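Local coordinates for T-cell surface protein tactile (Homo sapiens, PDB 6ARQ) that promotes the adhesion of natural killer cells to target cells by binding PVR, and may take part in adhesion of activated T cells late in the immune response, at residues G19-T25 / T83-M89; T25-Q29 / C99-L103; F34-W39 / N78-L84; V93-C99 / T110-L116. The protein carries 1 engineered substitution. One frame throughout, in Å; residues are numbered along the deposited sequence.

Interaction 1: G19-T25 / T83-M89; sequences GSDVNLT and TLHLRNM. With NAG (2-acetamido-2-deoxy-beta-D-glucopyranose), chain F.
In Asp-21 (chi1 -76°) and Met-89 (chi1 -63°) the first torsion lays CG beside the backbone N, and each side chain thereby reaches across to the other segment: the carboxylate to the backbone at Asn-88, the thioether to Val-22. The two segments form one end of the antiparallel pair of strands B and E in a V-set immunoglobulin domain, the first of CD96. Paired backbone bonds join Val-22 to Leu-86 and Leu-24 to Leu-84. On the N-terminal side of Val-22, Asp-21 OD1 takes the N-H of Asn-88 at 3.0 Å, from above the carboxylate plane. Gly-19, at whose positive phi a CB would be jammed against the carbonyl O of the residue before, closes this end by giving its N-H to Met-89 O. Alternation along the strands sorts residue types. Val-22, Leu-24, Leu-84 and Leu-86 face the core, where Leu-24 CD1 lies 4.0 Å from Leu-84 CD2 and Leu-86 CD1 stands as near. Polar residues take the other face: Asn-23 ND2 is linked to C1 of a GlcNAc, and Asn-23 OD1 receives a weak 3.4 Å hydrogen bond from His-85 ND1 at the imidazole edge. His-85 NE2 bonds to Thr-71, which fixes the ring from its other nitrogen. A water joins Asn-23 OD1 (2.7 Å) to Leu-86 O. Met-89, bent at its last torsion, crosses Val-22 at about a right angle, with its CE 3.7 Å from Val-22 CG1.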
# COMPACT_ATOMS: atom_id res chain seq x y z
N GLY A 19 -28.60 48.27 -0.72
CA GLY A 19 -29.25 49.06 0.32
C GLY A 19 -30.27 48.29 1.14
O GLY A 19 -31.02 48.90 1.92
N SER A 20 -30.32 46.96 0.98
CA SER A 20 -31.24 46.08 1.70
C SER A 20 -30.69 45.68 3.07
O SER A 20 -29.48 45.78 3.32
CB SER A 20 -31.52 44.82 0.88
OG SER A 20 -32.59 45.01 -0.02
N ASP A 21 -31.59 45.24 3.96
CA ASP A 21 -31.28 44.78 5.32
C ASP A 21 -31.74 43.33 5.47
O ASP A 21 -32.86 43.00 5.09
CB ASP A 21 -31.97 45.67 6.37
CG ASP A 21 -31.33 47.03 6.61
OD1 ASP A 21 -30.70 47.57 5.68
OD2 ASP A 21 -31.52 47.58 7.72
N VAL A 22 -30.86 42.45 5.99
CA VAL A 22 -31.19 41.04 6.18
C VAL A 22 -30.59 40.53 7.51
O VAL A 22 -29.52 40.98 7.94
CB VAL A 22 -30.78 40.16 4.96
CG1 VAL A 22 -29.29 39.81 4.94
CG2 VAL A 22 -31.64 38.89 4.87
N ASN A 23 -31.32 39.63 8.18
CA ASN A 23 -30.90 39.00 9.43
C ASN A 23 -30.84 37.49 9.23
O ASN A 23 -31.88 36.84 9.13
CB ASN A 23 -31.81 39.37 10.62
CG ASN A 23 -32.43 40.74 10.64
OD1 ASN A 23 -31.80 41.74 10.25
ND2 ASN A 23 -33.68 40.78 11.14
N LEU A 24 -29.62 36.94 9.11
CA LEU A 24 -29.41 35.50 8.95
C LEU A 24 -29.53 34.87 10.34
O LEU A 24 -28.69 35.14 11.19
CB LEU A 24 -28.06 35.18 8.28
CG LEU A 24 -27.74 35.88 6.95
CD1 LEU A 24 -26.27 35.77 6.61
CD2 LEU A 24 -28.58 35.32 5.80
N THR A 25 -30.61 34.11 10.58
CA THR A 25 -30.89 33.52 11.89
C THR A 25 -30.81 32.00 11.85
O THR A 25 -31.44 31.35 11.02
CB THR A 25 -32.27 33.99 12.40
OG1 THR A 25 -32.40 35.39 12.20
CG2 THR A 25 -32.49 33.65 13.88
N THR A 83 -28.34 35.12 15.49
CA THR A 83 -28.54 36.04 14.37
C THR A 83 -27.30 36.88 14.03
O THR A 83 -26.60 37.35 14.92
CB THR A 83 -29.72 36.98 14.68
OG1 THR A 83 -30.77 36.25 15.32
CG2 THR A 83 -30.27 37.68 13.45
N LEU A 84 -27.09 37.10 12.71
CA LEU A 84 -26.05 37.95 12.12
C LEU A 84 -26.76 39.05 11.33
O LEU A 84 -27.51 38.76 10.40
CB LEU A 84 -25.09 37.12 11.23
CG LEU A 84 -24.05 37.87 10.40
CD1 LEU A 84 -22.87 38.32 11.25
CD2 LEU A 84 -23.55 37.01 9.26
N HIS A 85 -26.55 40.32 11.74
CA HIS A 85 -27.21 41.47 11.13
C HIS A 85 -26.36 42.14 10.06
O HIS A 85 -25.19 42.45 10.29
CB HIS A 85 -27.60 42.50 12.20
CG HIS A 85 -28.50 41.94 13.25
ND1 HIS A 85 -29.86 41.78 13.03
CD2 HIS A 85 -28.21 41.50 14.50
CE1 HIS A 85 -30.35 41.26 14.14
NE2 HIS A 85 -29.39 41.07 15.05
N LEU A 86 -26.97 42.36 8.88
CA LEU A 86 -26.36 43.01 7.72
C LEU A 86 -27.30 44.11 7.25
O LEU A 86 -28.46 43.82 6.93
CB LEU A 86 -26.07 41.99 6.60
CG LEU A 86 -25.11 40.84 6.93
CD1 LEU A 86 -25.35 39.65 6.03
CD2 LEU A 86 -23.65 41.28 6.87
N ARG A 87 -26.83 45.37 7.26
CA ARG A 87 -27.64 46.54 6.89
C ARG A 87 -26.99 47.35 5.77
O ARG A 87 -25.76 47.47 5.73
CB ARG A 87 -27.86 47.45 8.12
CG ARG A 87 -28.62 46.77 9.25
CD ARG A 87 -28.73 47.66 10.47
NE ARG A 87 -29.02 46.88 11.68
CZ ARG A 87 -28.09 46.38 12.48
NH1 ARG A 87 -26.80 46.58 12.23
NH2 ARG A 87 -28.44 45.68 13.55
N ASN A 88 -27.83 47.95 4.88
CA ASN A 88 -27.44 48.77 3.72
C ASN A 88 -26.29 48.09 2.94
O ASN A 88 -25.20 48.66 2.77
CB ASN A 88 -27.07 50.20 4.15
CG ASN A 88 -27.74 51.28 3.34
OD1 ASN A 88 -27.53 51.42 2.13
ND2 ASN A 88 -28.54 52.10 4.00
N MET A 89 -26.55 46.85 2.51
CA MET A 89 -25.62 45.95 1.83
C MET A 89 -25.21 46.41 0.43
O MET A 89 -25.98 47.07 -0.26
CB MET A 89 -26.21 44.54 1.74
CG MET A 89 -26.45 43.90 3.09
SD MET A 89 -27.15 42.24 2.98
CE MET A 89 -28.82 42.61 2.50
C1 NAG F . -34.48 41.97 11.24
C2 NAG F . -34.06 42.87 12.40
C3 NAG F . -34.96 44.11 12.37
C4 NAG F . -34.93 44.79 11.00
C5 NAG F . -35.32 43.79 9.90
C6 NAG F . -35.17 44.35 8.50
C7 NAG F . -33.54 42.40 14.78
C8 NAG F . -33.82 41.49 15.93
N2 NAG F . -34.23 42.14 13.65
O3 NAG F . -34.55 45.03 13.37
O4 NAG F . -35.84 45.88 10.99
O5 NAG F . -34.47 42.64 9.97
O6 NAG F . -35.45 43.36 7.52
O7 NAG F . -32.73 43.32 14.85
O HOH W 1 -30.08 43.68 9.35

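Interaction 2: T25-Q29 / C99-L103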
# COMPACT_ATOMS: atom_id res chain seq x y z
N THR A 25 -30.61 34.11 10.58
CA THR A 25 -30.89 33.52 11.89
C THR A 25 -30.81 32.00 11.85
O THR A 25 -31.44 31.35 11.02
CB THR A 25 -32.27 33.99 12.40
OG1 THR A 25 -32.40 35.39 12.20
CG2 THR A 25 -32.49 33.65 13.88
N CYS A 26 -30.04 31.43 12.80
CA CYS A 26 -29.88 30.00 13.01
C CYS A 26 -30.65 29.62 14.28
O CYS A 26 -30.16 29.84 15.39
CB CYS A 26 -28.40 29.62 13.10
SG CYS A 26 -27.48 29.82 11.55
N GLN A 27 -31.90 29.14 14.11
CA GLN A 27 -32.78 28.78 15.22
C GLN A 27 -32.60 27.31 15.58
O GLN A 27 -32.68 26.44 14.70
CB GLN A 27 -34.25 29.08 14.87
CG GLN A 27 -35.17 29.20 16.09
CD GLN A 27 -36.53 29.80 15.79
OE1 GLN A 27 -37.33 30.02 16.71
NE2 GLN A 27 -36.83 30.09 14.53
N THR A 28 -32.36 27.03 16.87
CA THR A 28 -32.16 25.67 17.39
C THR A 28 -32.68 25.56 18.84
O THR A 28 -32.91 26.57 19.50
CB THR A 28 -30.68 25.25 17.26
OG1 THR A 28 -30.54 23.87 17.63
CG2 THR A 28 -29.72 26.12 18.08
N GLN A 29 -32.88 24.32 19.31
CA GLN A 29 -33.35 23.99 20.65
C GLN A 29 -32.52 22.85 21.22
O GLN A 29 -32.20 21.90 20.50
CB GLN A 29 -34.84 23.63 20.62
CG GLN A 29 -35.66 24.26 21.74
CD GLN A 29 -36.15 23.29 22.78
OE1 GLN A 29 -35.81 22.10 22.80
NE2 GLN A 29 -36.97 23.78 23.69
N CYS A 99 -22.88 29.32 9.86
CA CYS A 99 -23.07 29.35 11.31
C CYS A 99 -22.84 27.94 11.85
O CYS A 99 -23.24 26.96 11.21
CB CYS A 99 -24.42 29.93 11.72
SG CYS A 99 -25.78 28.72 11.78
N MET A 100 -22.14 27.85 12.98
CA MET A 100 -21.85 26.57 13.62
C MET A 100 -22.38 26.61 15.04
O MET A 100 -21.99 27.48 15.82
CB MET A 100 -20.35 26.27 13.58
CG MET A 100 -20.04 24.82 13.78
SD MET A 100 -18.27 24.47 13.78
CE MET A 100 -17.91 24.55 12.01
N LEU A 101 -23.30 25.70 15.36
CA LEU A 101 -23.91 25.62 16.68
C LEU A 101 -23.50 24.33 17.38
O LEU A 101 -23.81 23.24 16.91
CB LEU A 101 -25.45 25.71 16.57
CG LEU A 101 -26.03 27.02 16.06
CD1 LEU A 101 -27.25 26.77 15.21
CD2 LEU A 101 -26.37 27.96 17.19
N VAL A 102 -22.76 24.47 18.49
CA VAL A 102 -22.31 23.32 19.29
C VAL A 102 -23.28 23.20 20.47
O VAL A 102 -23.40 24.11 21.28
CB VAL A 102 -20.82 23.40 19.73
CG1 VAL A 102 -20.38 22.10 20.39
CG2 VAL A 102 -19.91 23.74 18.56
N LEU A 103 -24.01 22.08 20.51
CA LEU A 103 -25.03 21.76 21.51
C LEU A 103 -24.67 20.49 22.27
O LEU A 103 -24.02 19.61 21.72
CB LEU A 103 -26.38 21.55 20.80
CG LEU A 103 -27.27 22.78 20.54
CD1 LEU A 103 -26.77 23.61 19.37
CD2 LEU A 103 -28.68 22.35 20.22
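Cys-26 and Cys-99 point their side chains at each other from two strands whose axes come within 8.8 Å of each other and join SG to SG at 2.0 Å. The two halves of the bridge are not alike. Cys-26 sets its sulfur beside its own backbone N, chi1 -68°, whereas Cys-99 holds SG in the crowded position between backbone N and carbonyl carbon, chi1 87°. The CA atoms of Cys-26 and Cys-99 lie 7.0 Å apart, a wide spacing usual for this bridge. Leu-101 follows on the same side of its strand and brings CD1 to 3.7 Å from Cys-26 CB, so that it flanks the disulfide with a branched, wholly apolar group.

This is the canonical B-to-F disulfide of the immunoglobulin fold, which ties the two sheets of the sandwich face to face; strands 25-29 and 99-103 run in nearly the same direction, 21° apart. Trp-39 of strand C packs against both cysteines, as in other domains of this fold.

Farther along, Thr-28 meets Leu-101 and Leu-103 tip to tip. Its methyl CG2 is 3.8 Å from Leu-101 CD1, and its hydroxyl OG1 comes 3.5 Å from Leu-103 CD2. Threonine suits such a place because one branch is apolar while the other finds a polar partner: OG1 is hydrogen-bonded to Gln-109 on the G strand. Leu-103 CD2 also rests 3.6 Å from the backbone O of Gln-29, where strand B ends.

Interaction 3: F34-W39 / N78-L84; sequences FVQMQW and NGSKWTL
Two indoles carry the stacking between these segments: the five-membered rings of Trp-39 and Trp-82 form an offset pair, centroids 4.0 Å apart and planes at 21°. Aliphatic groups extend the pile on both ends. Met-37 CB sits over the other face of Trp-82, 3.9 Å from the centroid of its five-membered ring, and the bent thioether brings SD obliquely to the same ring in a Met-aromatic contact. Leu-84 CB covers the far face of Trp-39 at 3.5 Å from its five-membered ring centroid. The CB methylenes of both residues can lie close over a flat indole face.

One hydrogen bond satisfies the indole N-H of buried Trp-82, whose NE1 lies 3.2 Å from Gln-38 O. The oxygen lies close to the ring plane, yet the donor stands above the carbonyl plane. Trp-82 CG is anti to the backbone N, chi1 -180°, which carries the indole across to strand 34-39.

Phe-34 packs at the other end, its CZ near Ser-80 OG and Asn-78 O; serine is small enough to sit beside the ring.

Strands C and E face each other here across the immunoglobulin sandwich. Trp-39 touches Val-70 of strand D and Cys-99 of strand F, while Trp-82 reaches Tyr-52 of strand C'.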
# COMPACT_ATOMS: atom_id res chain seq x y z
N PHE A 34 -26.37 24.85 25.45
CA PHE A 34 -25.59 25.32 24.30
C PHE A 34 -24.14 25.46 24.72
O PHE A 34 -23.85 26.09 25.74
CB PHE A 34 -26.14 26.66 23.77
CG PHE A 34 -27.59 26.63 23.34
CD1 PHE A 34 -27.95 26.05 22.12
CD2 PHE A 34 -28.58 27.19 24.12
CE1 PHE A 34 -29.29 26.01 21.72
CE2 PHE A 34 -29.92 27.17 23.71
CZ PHE A 34 -30.26 26.57 22.52
N VAL A 35 -23.22 24.83 23.97
CA VAL A 35 -21.80 24.85 24.28
C VAL A 35 -21.15 26.14 23.73
O VAL A 35 -20.57 26.89 24.50
CB VAL A 35 -21.09 23.56 23.78
CG1 VAL A 35 -19.58 23.64 23.98
CG2 VAL A 35 -21.65 22.32 24.46
N GLN A 36 -21.26 26.38 22.41
CA GLN A 36 -20.69 27.54 21.72
C GLN A 36 -21.33 27.72 20.35
O GLN A 36 -21.88 26.77 19.80
CB GLN A 36 -19.16 27.36 21.57
CG GLN A 36 -18.38 28.66 21.47
CD GLN A 36 -16.94 28.41 21.13
OE1 GLN A 36 -16.57 28.24 19.97
NE2 GLN A 36 -16.08 28.41 22.14
N MET A 37 -21.24 28.94 19.79
CA MET A 37 -21.77 29.24 18.46
C MET A 37 -20.95 30.32 17.77
O MET A 37 -20.45 31.22 18.44
CB MET A 37 -23.26 29.62 18.48
CG MET A 37 -23.65 30.61 19.54
SD MET A 37 -25.42 30.53 19.84
CE MET A 37 -25.51 29.06 20.88
N GLN A 38 -20.80 30.22 16.44
CA GLN A 38 -20.00 31.17 15.67
C GLN A 38 -20.60 31.49 14.30
O GLN A 38 -21.38 30.71 13.76
CB GLN A 38 -18.56 30.66 15.50
CG GLN A 38 -18.42 29.35 14.73
CD GLN A 38 -17.02 28.79 14.81
OE1 GLN A 38 -16.53 28.42 15.88
NE2 GLN A 38 -16.38 28.66 13.66
N TRP A 39 -20.22 32.66 13.75
CA TRP A 39 -20.56 33.16 12.42
C TRP A 39 -19.27 33.40 11.66
O TRP A 39 -18.31 33.92 12.24
CB TRP A 39 -21.39 34.46 12.50
CG TRP A 39 -22.88 34.26 12.55
CD1 TRP A 39 -23.71 34.60 13.57
CD2 TRP A 39 -23.71 33.71 11.51
NE1 TRP A 39 -25.01 34.25 13.26
CE2 TRP A 39 -25.04 33.70 12.00
CE3 TRP A 39 -23.47 33.21 10.22
CZ2 TRP A 39 -26.11 33.23 11.25
CZ3 TRP A 39 -24.53 32.74 9.47
CH2 TRP A 39 -25.84 32.75 9.98
N ASN A 78 -34.86 26.60 26.92
CA ASN A 78 -33.60 26.15 26.31
C ASN A 78 -33.63 26.28 24.76
O ASN A 78 -33.03 25.48 24.05
CB ASN A 78 -33.23 24.71 26.74
CG ASN A 78 -32.93 24.54 28.21
OD1 ASN A 78 -32.46 25.45 28.90
ND2 ASN A 78 -33.17 23.34 28.72
N GLY A 79 -34.31 27.32 24.28
CA GLY A 79 -34.41 27.66 22.86
C GLY A 79 -33.58 28.88 22.53
O GLY A 79 -33.44 29.77 23.37
N SER A 80 -33.02 28.93 21.31
CA SER A 80 -32.17 30.06 20.92
C SER A 80 -32.38 30.54 19.48
O SER A 80 -32.99 29.84 18.66
CB SER A 80 -30.70 29.72 21.12
OG SER A 80 -30.23 28.79 20.15
N LYS A 81 -31.85 31.74 19.20
CA LYS A 81 -31.86 32.41 17.90
C LYS A 81 -30.50 33.11 17.72
O LYS A 81 -30.25 34.17 18.31
CB LYS A 81 -33.03 33.41 17.80
CG LYS A 81 -34.31 32.80 17.25
CD LYS A 81 -35.43 33.84 17.22
CE LYS A 81 -36.63 33.39 16.43
NZ LYS A 81 -36.41 33.52 14.96
N TRP A 82 -29.60 32.47 16.95
CA TRP A 82 -28.26 32.97 16.66
C TRP A 82 -28.34 33.78 15.36
O TRP A 82 -28.47 33.21 14.27
CB TRP A 82 -27.27 31.79 16.58
CG TRP A 82 -25.83 32.11 16.29
CD1 TRP A 82 -25.03 31.48 15.38
CD2 TRP A 82 -24.99 33.05 16.98
NE1 TRP A 82 -23.75 31.99 15.44
CE2 TRP A 82 -23.70 32.95 16.41
CE3 TRP A 82 -25.21 33.99 18.01
CZ2 TRP A 82 -22.64 33.77 16.83
CZ3 TRP A 82 -24.15 34.79 18.42
CH2 TRP A 82 -22.89 34.68 17.83
N THR A 83 -28.34 35.12 15.49
CA THR A 83 -28.54 36.04 14.37
C THR A 83 -27.30 36.88 14.03
O THR A 83 -26.60 37.35 14.92
CB THR A 83 -29.72 36.98 14.68
OG1 THR A 83 -30.77 36.25 15.32
CG2 THR A 83 -30.27 37.68 13.45
N LEU A 84 -27.09 37.10 12.71
CA LEU A 84 -26.05 37.95 12.12
C LEU A 84 -26.76 39.05 11.33
O LEU A 84 -27.51 38.76 10.40
CB LEU A 84 -25.09 37.12 11.23
CG LEU A 84 -24.05 37.87 10.40
CD1 LEU A 84 -22.87 38.32 11.25
CD2 LEU A 84 -23.55 37.01 9.26

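Interaction 4: V93-C99 / T110-L116; sequences VSGRYEC and TKIYNLL
Tyr-97 leaves its strand with CG beside the backbone N, chi1 -68°, and its CB passes 3.9 Å from Tyr-113 O. Farther out, ring atom CE2 lies 4.0 Å from Leu-115 CD2, whose methyl packs beside the ring. At the tip, OH donates to Val-93 O at 2.7 Å, meeting a lone pair in the carbonyl plane. That bond back to the residue four before is the tyrosine corner of immunoglobulin domains, fixing the turn that leads into strand F. Strands F and G pair antiparallel as a hairpin, Tyr-97 and Tyr-113 exchanging two nearly straight backbone bonds of 2.8 Å.

Where strand F begins, Leu-115 O is gripped twice, by Gly-95 N and by Ser-94 OG at 3.0 Å. Gly-95, at phi 159° and psi -177°, adopts a conformation few other residues reach.

On the other face of the hairpin, Arg-96 bends at its third torsion and lays its guanidinium against Ile-112, whose CG2 sits over its centre, 3.8 Å from CZ. Arg-96 NH1 forms a salt bridge with Glu-11 of strand A', parallel to G. Beside it, extended Glu-98 runs alongside Ile-112, CG to CG1 at 3.7 Å, and brings OE1 to 3.6 Å from Thr-110 CG2.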
# COMPACT_ATOMS: atom_id res chain seq x y z
N VAL A 93 -20.48 42.56 0.12
CA VAL A 93 -21.08 41.79 1.22
C VAL A 93 -21.55 40.41 0.70
O VAL A 93 -21.64 39.47 1.49
CB VAL A 93 -22.25 42.57 1.89
CG1 VAL A 93 -22.61 41.97 3.25
CG2 VAL A 93 -21.92 44.05 2.05
N SER A 94 -21.82 40.28 -0.62
CA SER A 94 -22.26 39.04 -1.26
C SER A 94 -21.25 37.90 -1.03
O SER A 94 -20.05 38.10 -1.19
CB SER A 94 -22.49 39.25 -2.75
OG SER A 94 -22.95 38.08 -3.40
N GLY A 95 -21.76 36.74 -0.64
CA GLY A 95 -20.96 35.55 -0.37
C GLY A 95 -21.62 34.53 0.53
O GLY A 95 -22.78 34.71 0.94
N ARG A 96 -20.89 33.45 0.84
CA ARG A 96 -21.37 32.36 1.70
C ARG A 96 -21.04 32.65 3.16
O ARG A 96 -19.89 32.91 3.50
CB ARG A 96 -20.75 31.03 1.26
CG ARG A 96 -21.53 30.30 0.18
CD ARG A 96 -20.67 29.28 -0.56
NE ARG A 96 -20.17 28.21 0.32
CZ ARG A 96 -20.71 27.00 0.42
NH1 ARG A 96 -21.77 26.68 -0.31
NH2 ARG A 96 -20.18 26.11 1.24
N TYR A 97 -22.07 32.60 4.02
CA TYR A 97 -21.98 32.82 5.46
C TYR A 97 -22.42 31.56 6.19
O TYR A 97 -23.55 31.11 6.00
CB TYR A 97 -22.84 34.03 5.90
CG TYR A 97 -22.32 35.36 5.40
CD1 TYR A 97 -21.40 36.09 6.15
CD2 TYR A 97 -22.76 35.90 4.20
CE1 TYR A 97 -20.92 37.32 5.70
CE2 TYR A 97 -22.29 37.13 3.74
CZ TYR A 97 -21.37 37.84 4.50
OH TYR A 97 -20.90 39.05 4.06
N GLU A 98 -21.52 30.97 6.99
CA GLU A 98 -21.79 29.74 7.72
C GLU A 98 -21.91 29.99 9.22
O GLU A 98 -21.12 30.75 9.78
CB GLU A 98 -20.68 28.71 7.45
CG GLU A 98 -21.01 27.30 7.92
CD GLU A 98 -19.82 26.41 8.21
OE1 GLU A 98 -19.64 26.02 9.39
OE2 GLU A 98 -19.07 26.08 7.26
N CYS A 99 -22.88 29.32 9.86
CA CYS A 99 -23.07 29.35 11.31
C CYS A 99 -22.84 27.94 11.85
O CYS A 99 -23.24 26.96 11.21
CB CYS A 99 -24.42 29.93 11.72
SG CYS A 99 -25.78 28.72 11.78
N THR A 110 -24.89 22.82 11.53
CA THR A 110 -24.28 23.71 10.54
C THR A 110 -25.34 24.19 9.54
O THR A 110 -26.14 23.39 9.06
CB THR A 110 -23.10 22.99 9.85
OG1 THR A 110 -22.14 22.60 10.85
CG2 THR A 110 -22.40 23.86 8.80
N LYS A 111 -25.33 25.50 9.25
CA LYS A 111 -26.22 26.11 8.26
C LYS A 111 -25.43 27.13 7.44
O LYS A 111 -24.81 28.03 8.01
CB LYS A 111 -27.46 26.73 8.90
CG LYS A 111 -28.66 26.76 7.95
CD LYS A 111 -29.88 27.44 8.56
CE LYS A 111 -30.82 26.49 9.28
NZ LYS A 111 -31.97 27.21 9.87
N ILE A 112 -25.42 26.95 6.11
CA ILE A 112 -24.71 27.82 5.18
C ILE A 112 -25.73 28.66 4.40
O ILE A 112 -26.65 28.12 3.79
CB ILE A 112 -23.76 27.02 4.23
CG1 ILE A 112 -22.90 25.99 4.99
CG2 ILE A 112 -22.87 27.96 3.41
CD1 ILE A 112 -23.31 24.54 4.78
N TYR A 113 -25.56 29.98 4.46
CA TYR A 113 -26.39 30.97 3.78
C TYR A 113 -25.60 31.60 2.65
O TYR A 113 -24.60 32.27 2.90
CB TYR A 113 -26.86 32.06 4.77
CG TYR A 113 -27.93 31.63 5.74
CD1 TYR A 113 -29.28 31.66 5.38
CD2 TYR A 113 -27.62 31.28 7.05
CE1 TYR A 113 -30.28 31.31 6.28
CE2 TYR A 113 -28.61 30.92 7.96
CZ TYR A 113 -29.94 30.94 7.57
OH TYR A 113 -30.93 30.59 8.45
N ASN A 114 -26.03 31.37 1.40
CA ASN A 114 -25.38 31.96 0.24
C ASN A 114 -26.12 33.25 -0.11
O ASN A 114 -27.19 33.20 -0.72
CB ASN A 114 -25.31 30.97 -0.94
CG ASN A 114 -24.52 31.46 -2.13
OD1 ASN A 114 -23.53 32.20 -2.02
ND2 ASN A 114 -24.93 31.03 -3.32
N LEU A 115 -25.59 34.38 0.36
CA LEU A 115 -26.17 35.70 0.15
C LEU A 115 -25.75 36.26 -1.21
O LEU A 115 -24.55 36.40 -1.48
CB LEU A 115 -25.76 36.66 1.29
CG LEU A 115 -26.28 38.10 1.24
CD1 LEU A 115 -27.79 38.16 1.47
CD2 LEU A 115 -25.57 38.96 2.25
N LEU A 116 -26.74 36.55 -2.05
CA LEU A 116 -26.55 37.08 -3.40
C LEU A 116 -27.17 38.47 -3.50
O LEU A 116 -28.37 38.63 -3.23
CB LEU A 116 -27.15 36.13 -4.45
CG LEU A 116 -26.50 34.74 -4.54
CD1 LEU A 116 -27.46 33.66 -4.07
CD2 LEU A 116 -26.02 34.45 -5.94

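The first contact along the chain starts on strand B: 19-25 closes a loop with 83-89 in interaction 1, and the strand's continuation, 25-29, reaches 99-103 in interaction 2. These two closures cross. Interaction 3, 34-39 with 78-84, falls within both loops. Interaction 4 opens after interaction 1 has closed and crosses interaction 2, sharing Cys-99 with it; only ten residues of hairpin separate its segments. Interactions 1 and 4 each pair strands within one sheet, B with E and F with G, whereas interactions 2 and 3 bind the two sheets together, their centres just 5 Å apart. Tyr-113 OH, probably hydrogen-bonded to Thr-25 O, connects interaction 4 with interactions 1 and 2.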